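Local atomic coordinates of PpBBE-like 1 D396N (Physcomitrella patens subsp. patens, PDB entry 6EO5), a protein that oxidises cellobiose, as a flavin-dependent oxidase of the berberine bridge enzyme-like family that carries a bi-covalently attached FAD. Residues L129-P138 / T212-A220. Residues are numbered along the deposited sequence; the frame is centred on the assembly and turned at random.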
loop_
_atom_site.group_PDB
_atom_site.type_symbol
_atom_site.label_atom_id
_atom_site.label_comp_id
_atom_site.label_asym_id
_atom_site.label_seq_id
_atom_site.Cartn_x
_atom_site.Cartn_y
_atom_site.Cartn_z
ATOM N N LEU A 129 -13.673 -11.492 -6.346
ATOM C CA LEU A 129 -14.678 -11.078 -5.368
ATOM C C LEU A 129 -15.939 -10.544 -6.040
ATOM O O LEU A 129 -17.039 -10.672 -5.490
ATOM C CB LEU A 129 -14.091 -10.024 -4.425
ATOM C CG LEU A 129 -13.133 -10.529 -3.338
ATOM C CD1 LEU A 129 -12.410 -9.358 -2.675
ATOM C CD2 LEU A 129 -13.887 -11.338 -2.299
ATOM N N TRP A 130 -15.799 -9.932 -7.218
ATOM C CA TRP A 130 -16.965 -9.445 -7.950
ATOM C C TRP A 130 -17.777 -10.608 -8.513
ATOM O O TRP A 130 -18.996 -10.698 -8.297
ATOM C CB TRP A 130 -16.501 -8.508 -9.065
ATOM C CG TRP A 130 -17.594 -7.992 -9.930
ATOM C CD1 TRP A 130 -17.797 -8.284 -11.242
ATOM C CD2 TRP A 130 -18.628 -7.072 -9.554
ATOM N NE1 TRP A 130 -18.894 -7.609 -11.709
ATOM C CE2 TRP A 130 -19.427 -6.859 -10.695
ATOM C CE3 TRP A 130 -18.959 -6.414 -8.364
ATOM C CZ2 TRP A 130 -20.538 -6.009 -10.689
ATOM C CZ3 TRP A 130 -20.074 -5.568 -8.355
ATOM C CH2 TRP A 130 -20.851 -5.378 -9.515
ATOM N N ASN A 131 -17.101 -11.516 -9.229
ATOM C CA ASN A 131 -17.747 -12.698 -9.782
ATOM C C ASN A 131 -18.385 -13.555 -8.697
ATOM O O ASN A 131 -19.448 -14.142 -8.910
ATOM C CB ASN A 131 -16.731 -13.524 -10.570
ATOM C CG ASN A 131 -16.291 -12.846 -11.865
ATOM O OD1 ASN A 131 -16.953 -11.942 -12.373
ATOM N ND2 ASN A 131 -15.158 -13.289 -12.404
ATOM N N ALA A 132 -17.752 -13.657 -7.529
ATOM C CA ALA A 132 -18.256 -14.584 -6.519
ATOM C C ALA A 132 -19.556 -14.096 -5.902
ATOM O O ALA A 132 -20.440 -14.906 -5.613
ATOM C CB ALA A 132 -17.213 -14.817 -5.430
ATOM N N GLY A 133 -19.695 -12.785 -5.690
ATOM C CA GLY A 133 -20.842 -12.276 -4.959
ATOM C C GLY A 133 -21.080 -10.779 -5.030
ATOM O O GLY A 133 -21.794 -10.223 -4.184
ATOM N N LYS A 134 -20.510 -10.121 -6.038
ATOM C CA LYS A 134 -20.562 -8.659 -6.160
ATOM C C LYS A 134 -20.150 -7.961 -4.856
ATOM O O LYS A 134 -20.790 -7.016 -4.384
ATOM C CB LYS A 134 -21.944 -8.208 -6.621
ATOM C CG LYS A 134 -22.153 -8.425 -8.095
ATOM C CD LYS A 134 -23.556 -8.067 -8.508
ATOM C CE LYS A 134 -23.829 -8.516 -9.933
ATOM N NZ LYS A 134 -25.199 -8.112 -10.348
ATOM N N VAL A 135 -19.050 -8.440 -4.275
ATOM C CA VAL A 135 -18.475 -7.866 -3.069
ATOM C C VAL A 135 -17.056 -7.378 -3.375
ATOM O O VAL A 135 -16.527 -7.554 -4.476
ATOM C CB VAL A 135 -18.472 -8.863 -1.892
ATOM C CG1 VAL A 135 -19.889 -9.247 -1.543
ATOM C CG2 VAL A 135 -17.663 -10.098 -2.244
ATOM N N THR A 136 -16.437 -6.764 -2.373
ATOM C CA THR A 136 -15.086 -6.245 -2.537
ATOM C C THR A 136 -14.471 -6.050 -1.163
ATOM O O THR A 136 -15.158 -6.078 -0.139
ATOM C CB THR A 136 -15.084 -4.924 -3.325
ATOM O OG1 THR A 136 -13.794 -4.701 -3.899
ATOM C CG2 THR A 136 -15.458 -3.749 -2.431
ATOM N N ILE A 137 -13.155 -5.881 -1.153
ATOM C CA ILE A 137 -12.485 -5.262 -0.016
ATOM C C ILE A 137 -12.066 -3.867 -0.469
ATOM O O ILE A 137 -11.885 -3.637 -1.677
ATOM C CB ILE A 137 -11.285 -6.092 0.463
ATOM C CG1 ILE A 137 -10.238 -6.205 -0.636
ATOM C CG2 ILE A 137 -11.742 -7.447 0.928
ATOM C CD1 ILE A 137 -9.001 -6.923 -0.185
ATOM N N PRO A 138 -11.897 -2.890 0.459
ATOM C CA PRO A 138 -11.527 -1.522 0.054
ATOM C C PRO A 138 -10.027 -1.364 -0.212
ATOM O O PRO A 138 -9.327 -0.577 0.437
ATOM C CB PRO A 138 -12.019 -0.691 1.247
ATOM C CG PRO A 138 -11.870 -1.601 2.416
ATOM C CD PRO A 138 -12.126 -3.002 1.912
ATOM N N THR A 212 -7.943 -13.806 5.936
ATOM C CA THR A 212 -9.400 -13.850 5.932
ATOM C C THR A 212 -9.914 -12.428 6.085
ATOM O O THR A 212 -9.653 -11.783 7.109
ATOM C CB THR A 212 -9.957 -14.733 7.049
ATOM O OG1 THR A 212 -9.462 -16.065 6.891
ATOM C CG2 THR A 212 -11.464 -14.764 6.965
ATOM N N PHE A 213 -10.652 -11.954 5.077
ATOM C CA PHE A 213 -11.115 -10.574 4.988
ATOM C C PHE A 213 -12.612 -10.468 5.229
ATOM O O PHE A 213 -13.384 -11.319 4.783
ATOM C CB PHE A 213 -10.803 -9.969 3.617
ATOM C CG PHE A 213 -9.355 -9.671 3.404
ATOM C CD1 PHE A 213 -8.753 -8.613 4.074
ATOM C CD2 PHE A 213 -8.593 -10.438 2.536
ATOM C CE1 PHE A 213 -7.422 -8.318 3.883
ATOM C CE2 PHE A 213 -7.256 -10.150 2.337
ATOM C CZ PHE A 213 -6.667 -9.086 3.013
ATOM N N ARG A 214 -13.007 -9.419 5.946
ATOM C CA ARG A 214 -14.376 -8.927 5.882
ATOM C C ARG A 214 -14.598 -8.305 4.508
ATOM O O ARG A 214 -13.755 -7.538 4.030
ATOM C CB ARG A 214 -14.619 -7.896 6.986
ATOM C CG ARG A 214 -15.961 -7.204 6.917
ATOM C CD ARG A 214 -17.072 -8.154 7.376
ATOM N NE ARG A 214 -16.893 -8.548 8.778
ATOM C CZ ARG A 214 -17.274 -9.719 9.285
ATOM N NH1 ARG A 214 -17.840 -10.626 8.496
ATOM N NH2 ARG A 214 -17.073 -9.989 10.573
ATOM N N VAL A 215 -15.700 -8.662 3.849
ATOM C CA VAL A 215 -15.995 -8.155 2.512
ATOM C C VAL A 215 -17.258 -7.302 2.574
ATOM O O VAL A 215 -17.998 -7.321 3.557
ATOM C CB VAL A 215 -16.119 -9.278 1.464
ATOM C CG1 VAL A 215 -14.803 -10.050 1.367
ATOM C CG2 VAL A 215 -17.291 -10.206 1.777
ATOM N N HIS A 216 -17.482 -6.519 1.511
ATOM C CA HIS A 216 -18.542 -5.513 1.483
ATOM C C HIS A 216 -19.308 -5.538 0.164
ATOM O O HIS A 216 -18.710 -5.653 -0.912
ATOM C CB HIS A 216 -17.978 -4.110 1.717
ATOM C CG HIS A 216 -17.149 -4.007 2.957
ATOM N ND1 HIS A 216 -17.655 -3.559 4.157
ATOM C CD2 HIS A 216 -15.852 -4.325 3.190
ATOM C CE1 HIS A 216 -16.703 -3.590 5.072
ATOM N NE2 HIS A 216 -15.600 -4.054 4.512
ATOM N N ASP A 217 -20.638 -5.407 0.267
ATOM C CA ASP A 217 -21.508 -5.430 -0.901
ATOM C C ASP A 217 -21.324 -4.174 -1.744
ATOM O O ASP A 217 -21.474 -3.051 -1.249
ATOM C CB ASP A 217 -22.968 -5.555 -0.467
ATOM C CG ASP A 217 -23.937 -5.457 -1.643
ATOM O OD1 ASP A 217 -23.806 -6.238 -2.627
ATOM O OD2 ASP A 217 -24.820 -4.580 -1.592
ATOM N N VAL A 218 -21.030 -4.369 -3.031
ATOM C CA VAL A 218 -20.884 -3.266 -3.976
ATOM C C VAL A 218 -21.714 -3.544 -5.228
ATOM O O VAL A 218 -21.277 -3.277 -6.353
ATOM C CB VAL A 218 -19.402 -3.030 -4.336
ATOM C CG1 VAL A 218 -18.721 -2.219 -3.246
ATOM C CG2 VAL A 218 -18.658 -4.357 -4.568
ATOM N N SER A 219 -22.925 -4.076 -5.047
ATOM C CA SER A 219 -23.732 -4.443 -6.208
ATOM C C SER A 219 -24.519 -3.261 -6.763
ATOM O O SER A 219 -24.834 -3.245 -7.958
ATOM C CB SER A 219 -24.680 -5.583 -5.855
ATOM O OG SER A 219 -25.611 -5.165 -4.871
ATOM N N ALA A 220 -24.823 -2.262 -5.934
ATOM C CA ALA A 220 -25.466 -1.054 -6.422
ATOM C C ALA A 220 -24.524 -0.260 -7.333
ATOM O O ALA A 220 -23.304 -0.453 -7.316
ATOM C CB ALA A 220 -25.926 -0.190 -5.250
#
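T136 and H216 form the one hydrogen-bonded pair of a very short antiparallel ladder. T136 N gives to H216 O at 2.9 Å, bent to 133° at the hydrogen, while H216 N returns to T136 O. V135 and D217 sit next to them as the non-hydrogen-bonded pair, and beyond these V218 N reaches K134 O at 3.0 Å, much straighter at 168°. K134, with positive phi, turns the chain out of helix 122-133 and into this ladder.

Next to the ladder, T136 and V218 meet almost at a right angle, methyl against methyl, with T136 CG2 3.7 Å from V218 CG1. The W130 ring turns its CZ3 edge to V218 O, which lies near the ring plane, and K134 CG rests over one ring face, toward the rim. With CG anti to the backbone N (chi1 177°), W130 swings its indole from the helix toward 218-219. V135, on the face shared with D217, meets V215, CG2 against CG2, and V215 CG1 touches both L129 CD2 and I137 CG2. I137 works with both branches: CG2 packs on F213 CB at 3.8 Å, and CD1 stands over the centre of the F213 ring, 4.3 Å above it. Within 212-220, S219 OG donates to D217 OD1 on its syn lone pair, at the exposed end of the contact.

H216 NE2 is hydrogen-bonded to N169 OD1, and F163 stacks on the imidazole. L129 and V215 also pack on strands 105-108 and 113-117, and helix 302-308 packs against W130 and V218. Strand 135-136 pairs antiparallel with 207-217, which also pairs with 113-117 and 170-176, consistent with the FAD-binding part of the VAO fold.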